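Plantazolicin methyltransferase BamL (Bacillus amyloliquefaciens subsp. plantarum, PDB 5DLY) probably transfers methyl groups from S-adenosylmethionine to nitrogen of the desmethyl precursor of the antibiotic plantazolicin, and binds S-adenosyl-L-homocysteine together with a substrate analogue. Local coordinates at residues A[85-90]-A[107-112]; A[62-67]-A[122-127]; A[115-120]-A[143-148]; A[44-49]-A[74-79]. All blocks are in the same frame, centred on the assembly; numbering follows the deposited sequence.

Interaction 1. Residues A[85-90]-A[107-112]. With SAH (S-adenosyl-L-homocysteine), chain C.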
# COMPACT_ATOMS: atom_id res chain seq x y z
N GLU A 85 9.45 -6.10 14.44
CA GLU A 85 8.41 -5.39 15.17
C GLU A 85 7.33 -5.01 14.18
O GLU A 85 7.57 -4.22 13.28
CB GLU A 85 8.97 -4.14 15.84
CG GLU A 85 9.96 -4.41 16.97
CD GLU A 85 10.44 -3.15 17.67
OE1 GLU A 85 10.46 -2.06 17.04
OE2 GLU A 85 10.81 -3.25 18.86
N LEU A 86 6.15 -5.60 14.36
CA LEU A 86 5.02 -5.40 13.44
C LEU A 86 3.94 -4.55 14.06
O LEU A 86 3.46 -4.82 15.17
CB LEU A 86 4.43 -6.75 13.03
CG LEU A 86 5.41 -7.67 12.28
CD1 LEU A 86 4.83 -9.07 12.14
CD2 LEU A 86 5.76 -7.09 10.91
N THR A 87 3.51 -3.53 13.31
CA THR A 87 2.43 -2.65 13.76
C THR A 87 1.45 -2.43 12.62
O THR A 87 1.87 -2.26 11.47
CB THR A 87 2.98 -1.31 14.26
OG1 THR A 87 4.02 -1.55 15.23
CG2 THR A 87 1.89 -0.47 14.89
N GLY A 88 0.16 -2.48 12.91
CA GLY A 88 -0.87 -2.20 11.91
C GLY A 88 -1.90 -1.22 12.45
O GLY A 88 -2.22 -1.23 13.64
N ILE A 89 -2.38 -0.35 11.57
CA ILE A 89 -3.40 0.64 11.95
C ILE A 89 -4.52 0.67 10.92
O ILE A 89 -4.27 0.62 9.71
CB ILE A 89 -2.81 2.06 12.18
CG1 ILE A 89 -3.88 3.04 12.69
CG2 ILE A 89 -2.14 2.58 10.91
CD1 ILE A 89 -3.31 4.31 13.28
N ASP A 90 -5.76 0.71 11.39
CA ASP A 90 -6.91 0.74 10.49
C ASP A 90 -8.04 1.42 11.24
O ASP A 90 -8.15 1.25 12.45
CB ASP A 90 -7.32 -0.69 10.09
CG ASP A 90 -8.18 -0.72 8.85
OD1 ASP A 90 -9.34 -0.28 8.93
OD2 ASP A 90 -7.70 -1.19 7.78
N SER A 107 1.22 -5.32 17.14
CA SER A 107 0.35 -4.29 17.72
C SER A 107 -0.65 -3.80 16.68
O SER A 107 -0.27 -3.39 15.58
CB SER A 107 1.17 -3.11 18.23
OG SER A 107 2.02 -3.49 19.30
N PHE A 108 -1.93 -3.83 17.04
CA PHE A 108 -3.00 -3.36 16.16
C PHE A 108 -3.73 -2.19 16.79
O PHE A 108 -4.14 -2.25 17.95
CB PHE A 108 -3.96 -4.50 15.84
CG PHE A 108 -3.40 -5.50 14.88
CD1 PHE A 108 -3.24 -5.17 13.53
CD2 PHE A 108 -3.02 -6.77 15.31
CE1 PHE A 108 -2.70 -6.08 12.64
CE2 PHE A 108 -2.48 -7.69 14.42
CZ PHE A 108 -2.34 -7.34 13.08
N ILE A 109 -3.88 -1.12 16.01
CA ILE A 109 -4.45 0.14 16.48
C ILE A 109 -5.69 0.47 15.67
O ILE A 109 -5.66 0.40 14.43
CB ILE A 109 -3.43 1.29 16.32
CG1 ILE A 109 -2.11 0.97 17.02
CG2 ILE A 109 -4.00 2.62 16.81
CD1 ILE A 109 -0.90 1.42 16.22
N CYS A 110 -6.78 0.83 16.35
CA CYS A 110 -7.98 1.28 15.66
C CYS A 110 -8.13 2.79 15.72
O CYS A 110 -8.62 3.35 16.70
CB CYS A 110 -9.25 0.59 16.18
SG CYS A 110 -10.69 1.00 15.16
N SER A 111 -7.69 3.45 14.65
CA SER A 111 -7.68 4.90 14.59
C SER A 111 -7.44 5.33 13.16
O SER A 111 -6.92 4.54 12.36
CB SER A 111 -6.57 5.46 15.50
OG SER A 111 -6.71 6.86 15.70
N ASN A 112 -7.82 6.56 12.84
CA ASN A 112 -7.40 7.20 11.60
C ASN A 112 -5.87 7.20 11.57
O ASN A 112 -5.21 7.52 12.57
CB ASN A 112 -7.97 8.62 11.60
CG ASN A 112 -7.61 9.44 10.37
OD1 ASN A 112 -6.93 9.00 9.44
ND2 ASN A 112 -8.08 10.69 10.39
N SAH C . -3.80 -2.64 3.12
CA SAH C . -4.99 -3.50 2.81
CB SAH C . -6.14 -2.62 2.33
CG SAH C . -7.47 -3.10 2.93
SD SAH C . -8.86 -2.28 2.20
C SAH C . -4.64 -4.50 1.75
O SAH C . -3.48 -4.66 1.38
OXT SAH C . -5.50 -5.18 1.19
C5' SAH C . -8.65 -0.61 2.72
C4' SAH C . -8.49 -0.46 4.23
O4' SAH C . -8.10 0.89 4.53
C3' SAH C . -9.79 -0.70 4.99
O3' SAH C . -9.60 -1.75 5.97
C2' SAH C . -10.12 0.64 5.63
O2' SAH C . -10.77 0.57 6.90
C1' SAH C . -8.74 1.26 5.75
N9 SAH C . -8.72 2.73 5.90
C8 SAH C . -9.39 3.64 5.16
N7 SAH C . -9.13 4.89 5.58
C5 SAH C . -8.27 4.80 6.61
C6 SAH C . -7.60 5.76 7.50
N6 SAH C . -7.81 7.07 7.33
N1 SAH C . -6.77 5.26 8.45
C2 SAH C . -6.57 3.93 8.59
N3 SAH C . -7.15 2.99 7.81
C4 SAH C . -8.00 3.37 6.82
O HOH W 1 4.83 -4.48 17.74
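Asp-90 and Ser-111 meet where two parallel strands of a Rossmann-like methyltransferase sheet end at the cofactor pocket; strands 85-90 and 107-110 belong to one beta-alpha-beta crossover, linked by helix 93-101. The ladder runs Ser-107 N to Leu-86 O, Gly-88 N to Ser-107 O (2.9 Å), Ile-109 N to Gly-88 O and Asp-90 N to Ile-109 O. Its last rung is bent: Ser-111 N reaches Asp-90 O (3.1 Å) from above the carbonyl plane as the second chain leaves the sheet. On one face Thr-87 CG2 touches Ile-109 CD1 at 3.6 Å, the two side chains set at a slant, while Ile-89 CG1 lies against Ser-111 O at 3.4 Å. On the other, Gly-88 runs beside the Phe-108 ring, with its CA 4.1 Å from CD1. Asp-90 holds CG anti to its backbone N (chi1 -161°), which carries the carboxylate past the strand end to the ribose. OD1 accepts SAH O2' (2.6 Å) and OD2 accepts SAH O3' (2.7 Å); Ser-92 N also donates to OD1 and Gly-69 N to OD2. Asn-112 OD1 takes SAH N6 (3.0 Å, N-H...O 164°), while its ND2 is held by Glu-114. The ribose diol thus meets a carboxylate also held by two backbone N-H groups, which would be expected to keep it ionised, and the adenine amino group meets the amide oxygen of Asn-112.

Interaction 2. Residues A[62-67]-A[122-127]. With SAH (S-adenosyl-L-homocysteine), chain C.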
# COMPACT_ATOMS: atom_id res chain seq x y z
N SER A 62 11.57 -3.34 11.60
CA SER A 62 10.20 -2.91 11.88
C SER A 62 9.44 -2.64 10.59
O SER A 62 10.01 -2.10 9.63
CB SER A 62 10.21 -1.65 12.76
OG SER A 62 11.00 -0.61 12.19
N VAL A 63 8.17 -3.03 10.58
CA VAL A 63 7.24 -2.71 9.50
C VAL A 63 5.97 -2.15 10.12
O VAL A 63 5.40 -2.76 11.02
CB VAL A 63 6.89 -3.94 8.62
CG1 VAL A 63 5.86 -3.59 7.56
CG2 VAL A 63 8.15 -4.49 7.95
N LEU A 64 5.56 -0.98 9.64
CA LEU A 64 4.30 -0.36 10.00
C LEU A 64 3.35 -0.44 8.80
O LEU A 64 3.66 0.08 7.73
CB LEU A 64 4.53 1.10 10.42
CG LEU A 64 3.29 2.01 10.54
CD1 LEU A 64 2.33 1.51 11.61
CD2 LEU A 64 3.71 3.45 10.82
N ASP A 65 2.21 -1.10 9.00
CA ASP A 65 1.25 -1.33 7.92
C ASP A 65 0.05 -0.40 8.06
O ASP A 65 -0.71 -0.47 9.04
CB ASP A 65 0.81 -2.80 7.94
CG ASP A 65 0.03 -3.19 6.70
OD1 ASP A 65 0.25 -2.57 5.65
OD2 ASP A 65 -0.78 -4.13 6.78
N ILE A 66 -0.12 0.49 7.07
CA ILE A 66 -1.16 1.53 7.13
C ILE A 66 -2.43 1.04 6.42
O ILE A 66 -2.37 0.65 5.27
CB ILE A 66 -0.67 2.85 6.49
CG1 ILE A 66 0.65 3.35 7.14
CG2 ILE A 66 -1.75 3.92 6.53
CD1 ILE A 66 0.58 3.68 8.62
N GLY A 67 -3.57 1.07 7.12
CA GLY A 67 -4.79 0.50 6.55
C GLY A 67 -4.67 -1.01 6.48
O GLY A 67 -4.88 -1.61 5.42
N LYS A 122 8.98 4.87 18.15
CA LYS A 122 10.21 4.35 17.56
C LYS A 122 10.11 4.51 16.04
O LYS A 122 9.07 4.22 15.45
CB LYS A 122 10.39 2.88 17.90
CG LYS A 122 10.59 2.61 19.38
CD LYS A 122 10.27 1.16 19.72
CE LYS A 122 10.42 0.90 21.21
NZ LYS A 122 11.83 1.00 21.67
N LYS A 123 11.19 4.98 15.43
CA LYS A 123 11.21 5.15 13.98
C LYS A 123 11.11 3.80 13.29
O LYS A 123 11.56 2.77 13.82
CB LYS A 123 12.46 5.92 13.52
CG LYS A 123 12.68 7.25 14.23
CD LYS A 123 11.55 8.24 13.99
CE LYS A 123 11.84 9.58 14.66
NZ LYS A 123 11.80 9.49 16.14
N GLN A 124 10.52 3.81 12.10
CA GLN A 124 10.17 2.59 11.37
C GLN A 124 11.06 2.43 10.14
O GLN A 124 11.35 3.40 9.44
CB GLN A 124 8.71 2.65 10.93
CG GLN A 124 7.74 2.79 12.08
CD GLN A 124 7.73 1.56 12.98
OE1 GLN A 124 7.29 0.48 12.58
NE2 GLN A 124 8.20 1.73 14.22
N ASP A 125 11.47 1.19 9.87
CA ASP A 125 12.31 0.90 8.72
C ASP A 125 11.48 0.82 7.43
O ASP A 125 11.94 1.25 6.37
CB ASP A 125 13.08 -0.41 8.93
CG ASP A 125 14.28 -0.26 9.87
OD1 ASP A 125 14.69 0.88 10.18
OD2 ASP A 125 14.81 -1.31 10.29
N ILE A 126 10.28 0.27 7.53
CA ILE A 126 9.35 0.20 6.40
C ILE A 126 7.97 0.64 6.85
O ILE A 126 7.47 0.18 7.87
CB ILE A 126 9.27 -1.23 5.82
CG1 ILE A 126 10.67 -1.72 5.42
CG2 ILE A 126 8.28 -1.29 4.66
CD1 ILE A 126 10.73 -3.15 4.95
N ILE A 127 7.38 1.53 6.06
CA ILE A 127 5.98 1.91 6.21
C ILE A 127 5.29 1.51 4.91
O ILE A 127 5.72 1.89 3.83
CB ILE A 127 5.84 3.42 6.53
CG1 ILE A 127 6.62 3.77 7.80
CG2 ILE A 127 4.36 3.79 6.65
CD1 ILE A 127 6.67 5.26 8.13
N SAH C . -3.80 -2.64 3.12
CA SAH C . -4.99 -3.50 2.81
CB SAH C . -6.14 -2.62 2.33
CG SAH C . -7.47 -3.10 2.93
SD SAH C . -8.86 -2.28 2.20
C SAH C . -4.64 -4.50 1.75
O SAH C . -3.48 -4.66 1.38
OXT SAH C . -5.50 -5.18 1.19
C5' SAH C . -8.65 -0.61 2.72
C4' SAH C . -8.49 -0.46 4.23
O4' SAH C . -8.10 0.89 4.53
C3' SAH C . -9.79 -0.70 4.99
O3' SAH C . -9.60 -1.75 5.97
C2' SAH C . -10.12 0.64 5.63
O2' SAH C . -10.77 0.57 6.90
C1' SAH C . -8.74 1.26 5.75
N9 SAH C . -8.72 2.73 5.90
C8 SAH C . -9.39 3.64 5.16
N7 SAH C . -9.13 4.89 5.58
C5 SAH C . -8.27 4.80 6.61
C6 SAH C . -7.60 5.76 7.50
N6 SAH C . -7.81 7.07 7.33
N1 SAH C . -6.77 5.26 8.45
C2 SAH C . -6.57 3.93 8.59
N3 SAH C . -7.15 2.99 7.81
C4 SAH C . -8.00 3.37 6.82
O HOH W 2 13.16 -0.00 13.51
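Ser-62 OG is gripped by two groups: Asp-125 N donates to it at 3.0 Å (N-H...O 158°), and a water lies 2.6 Å from OG while also donating to Lys-123 O. The hydroxyl sits between the backbone N and the carbonyl carbon (chi1 54°), a rotamer that lays it against the turning chain. Regular parallel pairing follows: Ile-126 N bonds to Ser-62 O at 3.2 Å and, straighter, Leu-64 N to Ile-126 O at 2.9 Å (171°). Gln-124 bends back at chi2 beside the start of strand 62-66, bringing OE1 to 3.6 Å from Leu-64 CB, at the flank of Ser-62. The other end of this amide, NE2, donates to Lys-122 O at 2.9 Å; that oxygen lies in the amide plane, which fixes how the flat group is turned. Asp-125, at the corner of the chain, directs its carboxylate to Arg-58, Tyr-61 N and Ser-151. Farther along, Val-63 and Ile-126 lie side by side on one face of the sheet, and Ile-66 CG1 meets Ile-127 CG2 (3.8 Å) on the other. Strands 62-66 and 124-130 are neighbours in the central, parallel part of the Rossmann-like sheet. The former runs into the glycine-rich loop of the first methyltransferase motif, where Gly-67 O accepts the amino N of SAH at 2.7 Å. Hydroxyl and water thus serve Asp-125 N and Lys-123 O at the corner, just before the regular pairing of the two strands, and the buried ladder beyond it leads directly to the carbonyl that receives the cofactor's amino group.

Interaction 3. Residues A[115-120]-A[143-148]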
# COMPACT_ATOMS: atom_id res chain seq x y z
N ASN A 115 -3.51 9.76 13.04
CA ASN A 115 -3.18 9.79 14.47
C ASN A 115 -2.02 8.88 14.86
O ASN A 115 -1.77 8.67 16.05
CB ASN A 115 -4.42 9.43 15.28
CG ASN A 115 -5.58 10.36 15.00
OD1 ASN A 115 -5.40 11.58 14.94
ND2 ASN A 115 -6.77 9.80 14.80
N ILE A 116 -1.29 8.36 13.87
CA ILE A 116 -0.27 7.34 14.11
C ILE A 116 0.80 7.67 15.16
O ILE A 116 1.24 6.79 15.90
CB ILE A 116 0.34 6.82 12.78
CG1 ILE A 116 1.20 5.56 12.99
CG2 ILE A 116 1.14 7.91 12.06
CD1 ILE A 116 0.46 4.39 13.62
N MET A 117 1.21 8.94 15.24
CA MET A 117 2.31 9.31 16.15
C MET A 117 1.92 9.26 17.63
O MET A 117 2.78 9.36 18.50
CB MET A 117 2.94 10.65 15.75
CG MET A 117 3.82 10.54 14.50
SD MET A 117 4.73 12.04 14.05
CE MET A 117 6.15 11.94 15.12
N GLN A 118 0.63 9.09 17.91
CA GLN A 118 0.15 8.79 19.27
C GLN A 118 0.41 7.34 19.69
O GLN A 118 0.27 7.00 20.87
CB GLN A 118 -1.37 9.02 19.38
CG GLN A 118 -1.83 10.46 19.32
CD GLN A 118 -3.27 10.57 18.87
OE1 GLN A 118 -4.12 9.71 19.17
NE2 GLN A 118 -3.56 11.64 18.15
N TYR A 119 0.75 6.49 18.72
CA TYR A 119 0.80 5.04 18.94
C TYR A 119 2.15 4.43 18.63
O TYR A 119 2.45 3.33 19.07
CB TYR A 119 -0.32 4.34 18.15
CG TYR A 119 -1.66 4.84 18.56
CD1 TYR A 119 -2.21 4.48 19.79
CD2 TYR A 119 -2.38 5.72 17.74
CE1 TYR A 119 -3.43 4.97 20.20
CE2 TYR A 119 -3.61 6.22 18.14
CZ TYR A 119 -4.12 5.84 19.37
OH TYR A 119 -5.33 6.34 19.79
N VAL A 120 2.96 5.16 17.86
CA VAL A 120 4.28 4.71 17.43
C VAL A 120 5.26 5.86 17.62
O VAL A 120 5.07 6.95 17.07
CB VAL A 120 4.27 4.25 15.96
CG1 VAL A 120 5.68 3.84 15.50
CG2 VAL A 120 3.30 3.09 15.76
N VAL A 143 0.93 11.43 4.73
CA VAL A 143 2.30 11.21 4.25
C VAL A 143 3.33 12.08 4.99
O VAL A 143 4.39 11.57 5.36
CB VAL A 143 2.42 11.37 2.72
CG1 VAL A 143 3.87 11.25 2.30
CG2 VAL A 143 1.58 10.31 2.02
N ASN A 144 3.04 13.37 5.19
CA ASN A 144 3.95 14.25 5.95
C ASN A 144 4.21 13.67 7.35
O ASN A 144 5.34 13.63 7.82
CB ASN A 144 3.36 15.66 6.10
CG ASN A 144 3.35 16.45 4.80
OD1 ASN A 144 2.53 17.37 4.63
ND2 ASN A 144 4.25 16.14 3.89
N THR A 145 3.15 13.22 8.00
CA THR A 145 3.26 12.59 9.31
C THR A 145 4.12 11.32 9.27
O THR A 145 5.00 11.13 10.12
CB THR A 145 1.87 12.29 9.87
OG1 THR A 145 1.22 13.54 10.15
CG2 THR A 145 1.95 11.47 11.16
N LEU A 146 3.87 10.46 8.29
CA LEU A 146 4.64 9.22 8.17
C LEU A 146 6.13 9.46 7.91
O LEU A 146 6.98 8.72 8.41
CB LEU A 146 4.03 8.31 7.10
CG LEU A 146 2.63 7.78 7.45
CD1 LEU A 146 2.02 7.07 6.25
CD2 LEU A 146 2.63 6.86 8.67
N ILE A 147 6.46 10.51 7.18
CA ILE A 147 7.86 10.86 6.97
C ILE A 147 8.59 11.14 8.30
O ILE A 147 9.76 10.78 8.45
CB ILE A 147 7.99 12.00 5.94
CG1 ILE A 147 7.61 11.45 4.56
CG2 ILE A 147 9.42 12.52 5.87
CD1 ILE A 147 7.49 12.48 3.46
N HIS A 148 7.89 11.73 9.27
CA HIS A 148 8.47 11.94 10.61
C HIS A 148 8.87 10.65 11.32
O HIS A 148 9.74 10.67 12.20
CB HIS A 148 7.52 12.69 11.55
CG HIS A 148 7.00 13.97 11.00
ND1 HIS A 148 7.80 14.90 10.38
CD2 HIS A 148 5.75 14.49 11.00
CE1 HIS A 148 7.07 15.93 10.01
NE2 HIS A 148 5.82 15.70 10.36
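Ile-116 and Met-117, in the short 3-10 turn between strands 107-110 and 124-130, pack against Thr-145, Leu-146 and His-148 of helix 139-148. The CB of Ile-116 points to the helix; with CG1 anti to the backbone N (chi1 -169°), the CG2 methyl is the branch left on that side. This one methyl meets two others: Thr-145 CG2 at 3.8 Å and Leu-146 CD2, also at 3.8 Å, the leucine side chain roughly perpendicular to the isoleucine. Turn and helix cover the same face of the Rossmann-like sheet, with Ile-116 reaching over Ile-89 and Leu-64 and Leu-146 resting on Ile-127 and Ile-129. Thr-145 presents carbon rather than oxygen here: CG2 points to the turn, whereas OG1 is tied back to Ala-141 O one helical turn earlier. Met-117 runs antiparallel beside this threonine, CG 3.9 Å from Thr-145 CG2, and extends toward the exposed side of the contact. There SD lies 3.8 Å from His-148 CB, and the bend at the last torsion (chi3 82°) brings CE to 3.9 Å from the same atom. The sulfur approaches the imidazole obliquely, 5.0 Å from its centroid to SD, a loose sulfur-aromatic contact at most. One face of the His-148 ring is occupied from within its own helix, Asn-144 O standing 3.2 Å above the plane, over the ring centre.

Interaction 4. Residues A[44-49]-A[74-79]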
# COMPACT_ATOMS: atom_id res chain seq x y z
N SER A 44 3.83 -7.46 -3.54
CA SER A 44 4.14 -6.15 -2.99
C SER A 44 5.03 -6.22 -1.76
O SER A 44 5.96 -5.42 -1.64
CB SER A 44 2.86 -5.39 -2.68
OG SER A 44 2.13 -5.16 -3.87
N ILE A 45 4.75 -7.17 -0.87
CA ILE A 45 5.57 -7.34 0.35
C ILE A 45 7.00 -7.75 -0.01
O ILE A 45 7.96 -7.14 0.47
CB ILE A 45 4.95 -8.37 1.32
CG1 ILE A 45 3.59 -7.88 1.84
CG2 ILE A 45 5.92 -8.68 2.46
CD1 ILE A 45 2.74 -8.97 2.48
N GLU A 46 7.14 -8.75 -0.87
CA GLU A 46 8.49 -9.19 -1.24
C GLU A 46 9.25 -8.13 -2.02
O GLU A 46 10.49 -8.10 -1.99
CB GLU A 46 8.46 -10.53 -2.00
CG GLU A 46 7.94 -11.72 -1.18
CD GLU A 46 8.75 -12.03 0.08
OE1 GLU A 46 9.90 -11.58 0.20
OE2 GLU A 46 8.21 -12.72 0.97
N THR A 47 8.52 -7.23 -2.68
CA THR A 47 9.14 -6.12 -3.39
C THR A 47 9.79 -5.20 -2.37
O THR A 47 10.95 -4.85 -2.53
CB THR A 47 8.14 -5.37 -4.29
OG1 THR A 47 7.68 -6.25 -5.32
CG2 THR A 47 8.77 -4.15 -4.95
N PHE A 48 9.07 -4.83 -1.31
CA PHE A 48 9.71 -3.94 -0.34
C PHE A 48 10.82 -4.61 0.46
O PHE A 48 11.81 -3.97 0.79
CB PHE A 48 8.73 -3.09 0.50
CG PHE A 48 7.97 -3.84 1.58
CD1 PHE A 48 8.63 -4.40 2.68
CD2 PHE A 48 6.58 -3.88 1.55
CE1 PHE A 48 7.90 -5.03 3.69
CE2 PHE A 48 5.85 -4.51 2.56
CZ PHE A 48 6.52 -5.09 3.62
N LEU A 49 10.67 -5.91 0.73
CA LEU A 49 11.74 -6.65 1.41
C LEU A 49 12.98 -6.77 0.55
O LEU A 49 14.11 -6.62 1.05
CB LEU A 49 11.24 -8.02 1.86
CG LEU A 49 10.18 -7.98 2.95
CD1 LEU A 49 9.64 -9.37 3.19
CD2 LEU A 49 10.71 -7.37 4.24
N ILE A 74 0.34 -8.45 7.89
CA ILE A 74 1.10 -8.71 9.10
C ILE A 74 1.23 -10.21 9.35
O ILE A 74 2.29 -10.69 9.75
CB ILE A 74 0.51 -7.91 10.28
CG1 ILE A 74 0.96 -6.44 10.14
CG2 ILE A 74 0.93 -8.51 11.62
CD1 ILE A 74 0.22 -5.46 11.01
N GLN A 75 0.17 -10.97 9.05
CA GLN A 75 0.27 -12.43 9.13
C GLN A 75 1.37 -12.98 8.22
O GLN A 75 2.17 -13.83 8.65
CB GLN A 75 -1.08 -13.08 8.83
CG GLN A 75 -1.02 -14.60 8.92
CD GLN A 75 -2.16 -15.18 9.71
OE1 GLN A 75 -3.30 -15.17 9.27
NE2 GLN A 75 -1.85 -15.70 10.90
N TYR A 76 1.41 -12.50 6.98
CA TYR A 76 2.43 -12.90 6.01
C TYR A 76 3.83 -12.62 6.55
O TYR A 76 4.70 -13.49 6.48
CB TYR A 76 2.23 -12.15 4.69
CG TYR A 76 3.19 -12.56 3.59
CD1 TYR A 76 4.43 -11.96 3.44
CD2 TYR A 76 2.83 -13.55 2.68
CE1 TYR A 76 5.31 -12.33 2.43
CE2 TYR A 76 3.70 -13.93 1.66
CZ TYR A 76 4.93 -13.32 1.54
OH TYR A 76 5.78 -13.70 0.52
N LEU A 77 4.03 -11.43 7.10
CA LEU A 77 5.32 -11.02 7.65
C LEU A 77 5.71 -11.86 8.86
O LEU A 77 6.88 -12.22 9.01
CB LEU A 77 5.33 -9.53 7.99
CG LEU A 77 5.36 -8.61 6.77
CD1 LEU A 77 4.98 -7.19 7.15
CD2 LEU A 77 6.74 -8.64 6.11
N ASN A 78 4.73 -12.17 9.70
CA ASN A 78 4.90 -13.03 10.87
C ASN A 78 5.39 -14.44 10.51
O ASN A 78 6.12 -15.07 11.28
CB ASN A 78 3.59 -13.12 11.67
CG ASN A 78 3.70 -14.04 12.87
OD1 ASN A 78 4.37 -13.73 13.85
ND2 ASN A 78 3.02 -15.18 12.80
N SER A 79 4.99 -14.92 9.34
CA SER A 79 5.41 -16.23 8.85
C SER A 79 6.80 -16.22 8.21
O SER A 79 7.43 -17.27 8.06
CB SER A 79 4.38 -16.79 7.86
OG SER A 79 3.12 -16.95 8.49
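Tyr-76 and Ile-45 lie alongside each other, pointing opposite ways, where segments 74-79 and 44-49, of helices 72-80 and 23-56, cross at -54° with their axes 11.4 Å apart. Both helices lie on the same face of the Rossmann-like sheet. The tyrosine has CG anti to its backbone N (chi1 -176°), which sends the ring out across the gap between the helices. Ile-45 comes alongside it with two methyls, CD1 standing obliquely 3.6 Å from Tyr-76 CD1 and CG2 3.7 Å from Tyr-76 CE1. At the far end of the ring Glu-46 stands nearly square to it, its chain bent at chi2 so that the carboxylate turns back to the phenol. Tyr-76 OH donates to Glu-46 OE2 at 2.7 Å. That oxygen lies at the ring edge, near the ring plane, and accepts on its anti lone pair; carboxylate and ring planes are 63° apart. Glu-46 is a buried acid, packed against helix 235-241, and the short phenol bond would be expected to offset part of any negative charge there. The Tyr-76 ring also receives a cation-pi contact from Arg-80. From the next residue, Leu-77, CD2 enters among three side chains of helix 23-56, meeting Ile-45 CG2 at 3.7 Å, Leu-49 CD1 at 4.2 Å and Phe-48 CZ at 4.3 Å. Phe-48 in turn has Ile-45 O 3.4 Å above its ring plane, over the centre.

Overall arrangement
Interactions 1 and 2, with centres 10 Å apart, are neighbouring parts of the parallel portion of one mixed sheet: Thr-87 O and Asp-65 N are 2.8 Å apart, a probable hydrogen bond between strands 85-90 and 62-66. Both end at SAH, interaction 1 holding ribose and adenine and interaction 2 the amino group. Interactions 3 and 4 cover opposite faces of this sheet, their centres 21 Å apart. Interaction 3 touches it through Ile-116 CD1 on Ile-89 CD1 (3.8 Å) and Leu-146 CD2 on Ile-66 CD1; interaction 4 through Phe-48 CD1 on Ile-126 CD1 (3.3 Å) and Ile-74 CD1 near Gly-88 and Phe-108. The Ile-116 and Ile-45 side chains each lie about 8 Å from SAH.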